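PDB 1UFI: major centromere autoantigen B from Homo sapiens, which binds centromeric DNA and pairs with a second copy of itself through its dimerization domain, probably helping to organise centromeric chromatin. Local coordinates for residues 20-23 with 24-28; 29-32 with 33-37; 43-46 with 47-50. All blocks are in the same frame, centred on the assembly; numbering follows the deposited sequence.

Contact 1: residues 20-23 with 24-28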
ATOM      1  N   LYS A  20      -0.585  -1.566  -6.431  1.00 18.73           N
ATOM      2  CA  LYS A  20      -0.170  -2.884  -6.903  1.00 18.97           C
ATOM      3  C   LYS A  20       0.150  -2.845  -8.437  1.00 19.86           C
ATOM      4  O   LYS A  20       1.122  -3.453  -8.904  1.00 19.89           O
ATOM      5  CB  LYS A  20      -1.266  -3.950  -6.484  1.00 19.47           C
ATOM      6  CG  LYS A  20      -1.023  -5.420  -6.921  1.00 21.47           C
ATOM      7  CD  LYS A  20      -1.919  -6.350  -6.058  1.00 26.30           C
ATOM      8  CE  LYS A  20      -3.391  -6.211  -6.312  1.00 30.73           C
ATOM      9  NZ  LYS A  20      -4.137  -7.390  -5.681  1.00 33.19           N
ATOM     10  N   ARG A  21      -0.627  -2.077  -9.170  1.00 18.94           N
ATOM     11  CA  ARG A  21      -0.447  -1.951 -10.627  1.00 22.15           C
ATOM     12  C   ARG A  21       0.892  -1.308 -10.909  1.00 20.37           C
ATOM     13  O   ARG A  21       1.622  -1.714 -11.852  1.00 21.36           O
ATOM     14  CB  ARG A  21      -1.585  -1.133 -11.242  1.00 22.67           C
ATOM     15  CG  ARG A  21      -1.211  -0.544 -12.593  1.00 31.39           C
ATOM     16  CD  ARG A  21      -2.396  -0.202 -13.446  1.00 41.58           C
ATOM     17  NE  ARG A  21      -3.562  -0.938 -13.007  1.00 45.78           N
ATOM     18  CZ  ARG A  21      -4.760  -0.872 -13.564  1.00 46.04           C
ATOM     19  NH1 ARG A  21      -5.522  -1.949 -13.717  1.00 47.39           N
ATOM     20  NH2 ARG A  21      -5.191   0.294 -13.985  1.00 46.16           N
ATOM     21  N   TYR A  22       1.231  -0.319 -10.093  1.00 19.41           N
ATOM     22  CA  TYR A  22       2.507   0.368 -10.211  1.00 18.32           C
ATOM     23  C   TYR A  22       3.702  -0.554  -9.919  1.00 19.26           C
ATOM     24  O   TYR A  22       4.636  -0.729 -10.754  1.00 20.16           O
ATOM     25  CB  TYR A  22       2.546   1.661  -9.354  1.00 17.27           C
ATOM     26  CG  TYR A  22       3.880   2.350  -9.373  1.00 17.76           C
ATOM     27  CD1 TYR A  22       4.224   3.180 -10.453  1.00 21.58           C
ATOM     28  CD2 TYR A  22       4.813   2.153  -8.354  1.00 17.29           C
ATOM     29  CE1 TYR A  22       5.429   3.774 -10.483  1.00 20.57           C
ATOM     30  CE2 TYR A  22       6.042   2.809  -8.369  1.00 16.50           C
ATOM     31  CZ  TYR A  22       6.327   3.576  -9.499  1.00 19.31           C
ATOM     32  OH  TYR A  22       7.541   4.194  -9.567  1.00 22.52           O
ATOM     33  N   LEU A  23       3.659  -1.185  -8.780  1.00 19.55           N
ATOM     34  CA  LEU A  23       4.733  -2.039  -8.323  1.00 19.65           C
ATOM     35  C   LEU A  23       4.961  -3.220  -9.233  1.00 19.95           C
ATOM     36  O   LEU A  23       6.116  -3.503  -9.575  1.00 19.56           O
ATOM     37  CB  LEU A  23       4.349  -2.542  -6.923  1.00 21.18           C
ATOM     38  CG  LEU A  23       5.354  -2.333  -5.819  1.00 25.50           C
ATOM     39  CD1 LEU A  23       6.543  -1.364  -6.115  1.00 23.76           C
ATOM     40  CD2 LEU A  23       4.583  -2.087  -4.485  1.00 23.86           C
ATOM     41  N   THR A  24       3.897  -3.920  -9.620  1.00 21.62           N
ATOM     42  CA  THR A  24       4.049  -5.090 -10.519  1.00 22.05           C
ATOM     43  C   THR A  24       4.334  -4.667 -11.981  1.00 22.54           C
ATOM     44  O   THR A  24       4.404  -5.524 -12.857  1.00 24.04           O
ATOM     45  CB  THR A  24       2.781  -6.000 -10.492  1.00 22.59           C
ATOM     46  OG1 THR A  24       1.660  -5.227 -10.918  1.00 24.38           O
ATOM     47  CG2 THR A  24       2.461  -6.392  -9.093  1.00 24.62           C
ATOM     48  N   SER A  25       4.483  -3.368 -12.249  1.00 22.76           N
ATOM     49  CA  SER A  25       4.828  -2.931 -13.625  1.00 23.59           C
ATOM     50  C   SER A  25       6.353  -3.060 -13.804  1.00 24.30           C
ATOM     51  O   SER A  25       6.890  -2.920 -14.958  1.00 23.39           O
ATOM     52  CB  SER A  25       4.374  -1.490 -13.895  1.00 24.42           C
ATOM     53  OG  SER A  25       5.268  -0.526 -13.351  1.00 22.84           O
ATOM     54  N   PHE A  26       7.036  -3.251 -12.672  1.00 20.64           N
ATOM     55  CA  PHE A  26       8.477  -3.443 -12.589  1.00 21.21           C
ATOM     56  C   PHE A  26       8.733  -4.917 -12.409  1.00 21.87           C
ATOM     57  O   PHE A  26       7.828  -5.651 -11.967  1.00 19.87           O
ATOM     58  CB  PHE A  26       9.079  -2.696 -11.388  1.00 19.82           C
ATOM     59  CG  PHE A  26       8.977  -1.178 -11.531  1.00 22.80           C
ATOM     60  CD1 PHE A  26       7.899  -0.499 -10.962  1.00 20.60           C
ATOM     61  CD2 PHE A  26       9.897  -0.468 -12.311  1.00 23.93           C
ATOM     62  CE1 PHE A  26       7.734   0.873 -11.138  1.00 25.16           C
ATOM     63  CE2 PHE A  26       9.764   0.911 -12.484  1.00 28.03           C
ATOM     64  CZ  PHE A  26       8.694   1.588 -11.898  1.00 27.42           C
ATOM     65  N   PRO A  27       9.938  -5.378 -12.724  1.00 22.77           N
ATOM     66  CA  PRO A  27      10.319  -6.743 -12.356  1.00 24.38           C
ATOM     67  C   PRO A  27      10.291  -6.779 -10.828  1.00 25.38           C
ATOM     68  O   PRO A  27      10.821  -5.888 -10.190  1.00 27.80           O
ATOM     69  CB  PRO A  27      11.725  -6.897 -12.958  1.00 22.75           C
ATOM     70  CG  PRO A  27      11.705  -5.876 -14.024  1.00 23.52           C
ATOM     71  CD  PRO A  27      10.999  -4.669 -13.451  1.00 22.63           C
ATOM     72  N   ILE A  28       9.601  -7.761 -10.267  1.00 27.09           N
ATOM     73  CA  ILE A  28       9.274  -7.760  -8.816  1.00 28.71           C
ATOM     74  C   ILE A  28       9.842  -9.005  -8.126  1.00 26.74           C
ATOM     75  O   ILE A  28       9.606 -10.064  -8.623  1.00 28.98           O
ATOM     76  CB  ILE A  28       7.669  -7.699  -8.696  1.00 29.35           C
ATOM     77  CG1 ILE A  28       7.174  -6.973  -7.476  1.00 32.79           C
ATOM     78  CG2 ILE A  28       7.011  -9.079  -8.950  1.00 33.77           C
ATOM     79  CD1 ILE A  28       5.700  -6.762  -7.515  1.00 35.31           C
TER
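Over one face of the Tyr22 ring sits the edge of Phe26, its CE1 lying 3.5 Å from Tyr22 CZ and displaced toward the rim of the phenol. The two planes stand at 71°, an edge-to-face (T-shaped) aromatic pair, and the edge of the Phe26 ring also has Leu23 O near its plane. Phe9 of the second subunit packs on Tyr22 as well, and the phenol OH is hydrogen-bonded to Thr47 of that subunit, so an aromatic residue with a polar end suits this site. The pair lies at the C-terminal end of helix 9-23, where a type I beta turn from Leu23 to Phe26 leads the chain toward helix 30-49 in a helical hairpin. Two short hydroxyl side chains bond to carbonyls of the last turn, those of Lys20 and Tyr22. Thr24 OG1, held between its backbone N and carbonyl carbon (chi1 60°), folds back to donate to Lys20 O at 2.7 Å, while Thr24 N donates to the same oxygen from the opposite face of the carbonyl plane. Ser25 OG reaches Tyr22 O at 2.7 Å in the carbonyl plane, on a lone pair; Ser25 N meets that oxygen from above the plane. Phe26 N donates to Leu23 O at 3.2 Å, closing the turn.

Contact 2: residues 29-32 with 33-37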
ATOM      1  N   ASP A  29      10.640  -8.890  -7.064  1.00 26.18           N
ATOM      2  CA  ASP A  29      11.136 -10.122  -6.428  1.00 27.30           C
ATOM      3  C   ASP A  29       9.952 -10.677  -5.592  1.00 26.92           C
ATOM      4  O   ASP A  29       8.881 -10.030  -5.516  1.00 24.85           O
ATOM      5  CB  ASP A  29      12.449  -9.906  -5.634  1.00 28.66           C
ATOM      6  CG  ASP A  29      12.222  -9.464  -4.184  1.00 34.00           C
ATOM      7  OD1 ASP A  29      11.104  -9.068  -3.868  1.00 37.03           O
ATOM      8  OD2 ASP A  29      13.106  -9.495  -3.281  1.00 42.28           O
ATOM      9  N   ASP A  30      10.107 -11.889  -5.045  1.00 26.43           N
ATOM     10  CA  ASP A  30       9.075 -12.533  -4.175  1.00 27.00           C
ATOM     11  C   ASP A  30       8.844 -11.850  -2.853  1.00 24.67           C
ATOM     12  O   ASP A  30       7.771 -12.002  -2.287  1.00 23.65           O
ATOM     13  CB  ASP A  30       9.445 -13.979  -3.808  1.00 28.46           C
ATOM     14  CG  ASP A  30       9.418 -14.920  -5.012  1.00 34.26           C
ATOM     15  OD1 ASP A  30       8.763 -14.595  -6.036  1.00 38.57           O
ATOM     16  OD2 ASP A  30      10.013 -16.027  -5.004  1.00 40.39           O
ATOM     17  N   ARG A  31       9.846 -11.168  -2.328  1.00 24.85           N
ATOM     18  CA  ARG A  31       9.679 -10.399  -1.108  1.00 24.57           C
ATOM     19  C   ARG A  31       8.720  -9.250  -1.312  1.00 22.58           C
ATOM     20  O   ARG A  31       7.863  -8.982  -0.447  1.00 20.10           O
ATOM     21  CB  ARG A  31      11.010  -9.855  -0.644  1.00 27.51           C
ATOM     22  CG  ARG A  31      11.054  -9.485   0.843  1.00 33.03           C
ATOM     23  CD  ARG A  31      12.361  -9.910   1.531  1.00 43.81           C
ATOM     24  NE  ARG A  31      12.929  -8.840   2.356  1.00 48.86           N
ATOM     25  CZ  ARG A  31      12.693  -8.689   3.660  1.00 51.94           C
ATOM     26  NH1 ARG A  31      11.870  -9.512   4.306  1.00 54.30           N
ATOM     27  NH2 ARG A  31      13.263  -7.696   4.320  1.00 53.23           N
ATOM     28  N   VAL A  32       8.861  -8.544  -2.442  1.00 20.65           N
ATOM     29  CA  VAL A  32       7.897  -7.441  -2.748  1.00 17.67           C
ATOM     30  C   VAL A  32       6.487  -7.995  -2.916  1.00 16.99           C
ATOM     31  O   VAL A  32       5.535  -7.412  -2.400  1.00 17.27           O
ATOM     32  CB  VAL A  32       8.351  -6.609  -4.028  1.00 16.51           C
ATOM     33  CG1 VAL A  32       7.333  -5.456  -4.272  1.00 16.10           C
ATOM     34  CG2 VAL A  32       9.747  -6.068  -3.751  1.00 17.65           C
ATOM     35  N   GLN A  33       6.328  -9.093  -3.649  1.00 17.61           N
ATOM     36  CA  GLN A  33       5.040  -9.700  -3.835  1.00 19.32           C
ATOM     37  C   GLN A  33       4.415  -9.997  -2.476  1.00 18.85           C
ATOM     38  O   GLN A  33       3.217  -9.793  -2.259  1.00 18.38           O
ATOM     39  CB  GLN A  33       5.191 -10.995  -4.599  1.00 21.23           C
ATOM     40  CG  GLN A  33       3.950 -11.347  -5.410  1.00 31.08           C
ATOM     41  CD  GLN A  33       3.995 -10.624  -6.766  1.00 37.43           C
ATOM     42  OE1 GLN A  33       3.047  -9.935  -7.151  1.00 40.86           O
ATOM     43  NE2 GLN A  33       5.130 -10.743  -7.453  1.00 42.01           N
ATOM     44  N   SER A  34       5.230 -10.559  -1.606  1.00 18.59           N
ATOM     45  CA  SER A  34       4.763 -10.936  -0.259  1.00 18.01           C
ATOM     46  C   SER A  34       4.292  -9.700   0.519  1.00 17.28           C
ATOM     47  O   SER A  34       3.244  -9.708   1.199  1.00 17.23           O
ATOM     48  CB  SER A  34       5.875 -11.615   0.523  1.00 19.37           C
ATOM     49  OG  SER A  34       5.264 -12.104   1.738  1.00 22.28           O
ATOM     50  N   HIS A  35       5.084  -8.644   0.434  1.00 15.55           N
ATOM     51  CA  HIS A  35       4.755  -7.375   1.073  1.00 16.85           C
ATOM     52  C   HIS A  35       3.437  -6.818   0.551  1.00 16.50           C
ATOM     53  O   HIS A  35       2.650  -6.287   1.324  1.00 17.23           O
ATOM     54  CB  HIS A  35       5.844  -6.364   0.791  1.00 16.44           C
ATOM     55  CG  HIS A  35       7.145  -6.641   1.496  1.00 17.75           C
ATOM     56  ND1 HIS A  35       8.328  -6.053   1.115  1.00 22.52           N
ATOM     57  CD2 HIS A  35       7.440  -7.418   2.568  1.00 20.94           C
ATOM     58  CE1 HIS A  35       9.306  -6.483   1.893  1.00 24.24           C
ATOM     59  NE2 HIS A  35       8.788  -7.282   2.813  1.00 21.89           N
ATOM     60  N   ILE A  36       3.179  -6.928  -0.752  1.00 15.79           N
ATOM     61  CA  ILE A  36       1.878  -6.528  -1.312  1.00 14.37           C
ATOM     62  C   ILE A  36       0.742  -7.341  -0.704  1.00 16.21           C
ATOM     63  O   ILE A  36      -0.245  -6.762  -0.229  1.00 16.08           O
ATOM     64  CB  ILE A  36       1.867  -6.699  -2.835  1.00 13.53           C
ATOM     65  CG1 ILE A  36       2.768  -5.635  -3.412  1.00 17.03           C
ATOM     66  CG2 ILE A  36       0.442  -6.473  -3.384  1.00 13.13           C
ATOM     67  CD1 ILE A  36       3.044  -5.874  -4.968  1.00 16.95           C
ATOM     68  N   LEU A  37       0.912  -8.669  -0.743  1.00 16.49           N
ATOM     69  CA  LEU A  37      -0.143  -9.595  -0.298  1.00 16.77           C
ATOM     70  C   LEU A  37      -0.436  -9.440   1.213  1.00 14.80           C
ATOM     71  O   LEU A  37      -1.599  -9.491   1.553  1.00 15.58           O
ATOM     72  CB  LEU A  37       0.174 -11.041  -0.680  1.00 18.77           C
ATOM     73  CG  LEU A  37      -0.244 -11.323  -2.159  1.00 21.90           C
ATOM     74  CD1 LEU A  37       0.710 -12.231  -2.878  1.00 31.35           C
ATOM     75  CD2 LEU A  37      -1.607 -11.950  -2.251  1.00 28.50           C
TER
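His35 lays its imidazole over the backbone carbonyl of Arg31 and, with Val32 and, at the margin, Gln33, carries the contact in this first part of helix 30-49. His35 CG is 3.1 Å from Arg31 O, which sits over one ring face toward the rim. Arg31 O also accepts the helical bond from His35 N at 2.9 Å. With CG anti to its own carbonyl carbon (chi1 -70°), the ring leans back along the helix, where Arg31 CG touches His35 CE1 at 3.6 Å. Arg31 bends at chi2 and chi3, and its guanidinium, turned 62° from the imidazole, has His35 NE2 over one face, 4.1 Å from Arg31 NH1. This is a loose approach, and any positive charge on the histidine would probably be disfavoured by the arginine, though ND1 is hydrogen-bonded to Asp42 of the second subunit, which should offset that effect. Val32, branched and apolar, is buried: CG1 comes within 4.4 Å of Ile36 CD1, and both side chains pack on Leu23 of helix 9-23. Gln33 is partly exposed; its aliphatic CB lies 3.6 Å from Asp30 O and its side chain meets Thr24 and Ile28, so a flexible chain with a polar end fits. Asp29 starts the helix, its OD1 accepting from Val32 N at 2.7 Å with an N-H...O angle of 168°. A short, negatively charged acceptor suits the amides of the first turn, which have no helical carbonyl before them: a classic aspartate N-cap opening the second helix of a helical hairpin.

Contact 3: residues 43-46 with 47-50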
ATOM      1  N   LEU A  43      -5.437  -4.681   5.158  1.00 16.23           N
ATOM      2  CA  LEU A  43      -6.482  -3.714   4.793  1.00 14.96           C
ATOM      3  C   LEU A  43      -7.890  -4.360   4.909  1.00 16.66           C
ATOM      4  O   LEU A  43      -8.790  -3.708   5.446  1.00 18.68           O
ATOM      5  CB  LEU A  43      -6.271  -3.227   3.380  1.00 13.17           C
ATOM      6  CG  LEU A  43      -5.211  -2.143   3.265  1.00 15.46           C
ATOM      7  CD1 LEU A  43      -4.743  -2.131   1.753  1.00 14.12           C
ATOM      8  CD2 LEU A  43      -5.804  -0.796   3.672  1.00 17.26           C
ATOM      9  N   VAL A  44      -8.030  -5.600   4.452  1.00 17.43           N
ATOM     10  CA  VAL A  44      -9.333  -6.295   4.472  1.00 18.92           C
ATOM     11  C   VAL A  44      -9.655  -6.713   5.882  1.00 19.87           C
ATOM     12  O   VAL A  44     -10.805  -6.600   6.345  1.00 22.21           O
ATOM     13  CB  VAL A  44      -9.286  -7.520   3.613  1.00 19.71           C
ATOM     14  CG1 VAL A  44     -10.443  -8.513   3.966  1.00 22.48           C
ATOM     15  CG2 VAL A  44      -9.229  -7.081   2.118  1.00 21.21           C
ATOM     16  N   HIS A  45      -8.674  -7.273   6.559  1.00 22.03           N
ATOM     17  CA  HIS A  45      -9.039  -7.955   7.808  1.00 25.02           C
ATOM     18  C   HIS A  45      -9.090  -7.025   9.016  1.00 24.77           C
ATOM     19  O   HIS A  45      -9.927  -7.250   9.901  1.00 27.00           O
ATOM     20  CB  HIS A  45      -8.236  -9.240   8.011  1.00 25.92           C
ATOM     21  CG  HIS A  45      -8.778 -10.382   7.225  1.00 30.94           C
ATOM     22  ND1 HIS A  45      -8.193 -10.823   6.060  1.00 34.18           N
ATOM     23  CD2 HIS A  45      -9.902 -11.124   7.386  1.00 31.65           C
ATOM     24  CE1 HIS A  45      -8.909 -11.810   5.550  1.00 34.50           C
ATOM     25  NE2 HIS A  45      -9.956 -12.009   6.336  1.00 36.99           N
ATOM     26  N   VAL A  46      -8.265  -5.978   9.047  1.00 24.98           N
ATOM     27  CA  VAL A  46      -8.430  -4.880   9.989  1.00 24.81           C
ATOM     28  C   VAL A  46      -9.818  -4.247   9.882  1.00 25.47           C
ATOM     29  O   VAL A  46     -10.409  -3.882  10.891  1.00 24.16           O
ATOM     30  CB  VAL A  46      -7.372  -3.774   9.794  1.00 25.17           C
ATOM     31  CG1 VAL A  46      -7.735  -2.458  10.532  1.00 26.68           C
ATOM     32  CG2 VAL A  46      -5.969  -4.314  10.242  1.00 27.40           C
ATOM     33  N   THR A  47     -10.291  -4.066   8.664  1.00 22.75           N
ATOM     34  CA  THR A  47     -11.614  -3.512   8.415  1.00 24.44           C
ATOM     35  C   THR A  47     -12.702  -4.484   8.915  1.00 27.68           C
ATOM     36  O   THR A  47     -13.579  -4.079   9.652  1.00 28.76           O
ATOM     37  CB  THR A  47     -11.754  -3.221   6.911  1.00 23.96           C
ATOM     38  OG1 THR A  47     -10.761  -2.240   6.568  1.00 19.57           O
ATOM     39  CG2 THR A  47     -13.154  -2.545   6.573  1.00 21.98           C
ATOM     40  N   ARG A  48     -12.603  -5.747   8.518  1.00 30.81           N
ATOM     41  CA  ARG A  48     -13.571  -6.787   8.892  1.00 34.88           C
ATOM     42  C   ARG A  48     -13.718  -6.870  10.411  1.00 36.97           C
ATOM     43  O   ARG A  48     -14.831  -7.023  10.935  1.00 37.33           O
ATOM     44  CB  ARG A  48     -13.133  -8.142   8.281  1.00 34.96           C
ATOM     45  CG  ARG A  48     -14.096  -9.354   8.487  1.00 41.75           C
ATOM     46  CD  ARG A  48     -13.339 -10.674   8.819  1.00 47.08           C
ATOM     47  NE  ARG A  48     -13.719 -11.834   7.996  1.00 53.89           N
ATOM     48  CZ  ARG A  48     -13.542 -11.944   6.667  1.00 56.69           C
ATOM     49  NH1 ARG A  48     -13.003 -10.955   5.957  1.00 58.09           N
ATOM     50  NH2 ARG A  48     -13.918 -13.055   6.041  1.00 56.83           N
ATOM     51  N   LYS A  49     -12.605  -6.713  11.116  1.00 39.41           N
ATOM     52  CA  LYS A  49     -12.613  -6.811  12.577  1.00 41.99           C
ATOM     53  C   LYS A  49     -13.045  -5.528  13.278  1.00 43.32           C
ATOM     54  O   LYS A  49     -13.511  -5.570  14.427  1.00 43.99           O
ATOM     55  CB  LYS A  49     -11.237  -7.229  13.086  1.00 42.36           C
ATOM     56  CG  LYS A  49     -11.003  -8.750  13.096  1.00 45.04           C
ATOM     57  CD  LYS A  49      -9.560  -9.097  13.537  1.00 46.46           C
ATOM     58  CE  LYS A  49      -8.532  -8.686  12.451  1.00 48.43           C
ATOM     59  NZ  LYS A  49      -7.111  -8.571  12.956  1.00 48.46           N
ATOM     60  N   ASN A  50     -12.880  -4.402  12.590  1.00 44.55           N
ATOM     61  CA  ASN A  50     -13.113  -3.086  13.144  1.00 45.97           C
ATOM     62  C   ASN A  50     -14.429  -2.507  12.666  1.00 46.53           C
ATOM     63  O   ASN A  50     -14.534  -2.063  11.517  1.00 47.25           O
ATOM     64  CB  ASN A  50     -11.980  -2.149  12.717  1.00 46.69           C
ATOM     65  CG  ASN A  50     -10.651  -2.446  13.425  1.00 47.82           C
ATOM     66  OD1 ASN A  50      -9.924  -1.525  13.776  1.00 51.98           O
ATOM     67  ND2 ASN A  50     -10.330  -3.726  13.622  1.00 48.18           N
TER
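Thr47 turns its hydroxyl back onto Leu43 O, the tightly held part of this last stretch of helix 30-49. Thr47 OG1 lies 2.7 Å from Leu43 O and meets it almost head-on, at a C=O...O angle of 179°. With OG1 anti to the carbonyl carbon of Thr47 (chi1 -62°), the hydroxyl points back one turn, as serine and threonine often do within helices. Leu43 and Val46 fill the buried side with apolar bulk, against Tyr22 and Phe26 of the second subunit respectively. The outer side is looser. His45 and Arg48 run side by side, their planes 35° apart, and His45 NE2 sits over one guanidinium face, 3.2 Å from Arg48 NH1 but at an angle too poor for a hydrogen bond. At the edge of the guanidinium, Arg48 NH1 lies 4.1 Å from Val44 CG1. Lys49 curls its aliphatic chain over the helix, bringing CE within 3.2 Å of His45 O. Asn50 N has two weak bonds, to Val46 O and to Thr47 O, so the last turn is less firmly held. Because the Thr47 hydroxyl donates its proton to Leu43 O, it is left to act as acceptor toward the partner subunit, whereas a positive charge on His45 would probably be discouraged by Arg48 beside it.

Contacts 1 and 2 form the two sides of the bend in the helical hairpin, their centres 10 Å apart, and they meet directly: Lys20 CD lies 3.6 Å from Ile36 CG2, Ile28 CD1 3.8 Å from Ile36 CD1, and Leu23 CG 4.0 Å from Val32 CG1. Contact 3 closes the other end of helix 30-49, with its centre about 20 Å from that of contact 2 and 25 Å from that of contact 1. Within one chain it touches neither, yet the dimer joins the ends, since contact 1 of each subunit packs on contact 3 of its partner. Contact 2 also reaches the second subunit, so all three contribute to the interface of this dimerization domain.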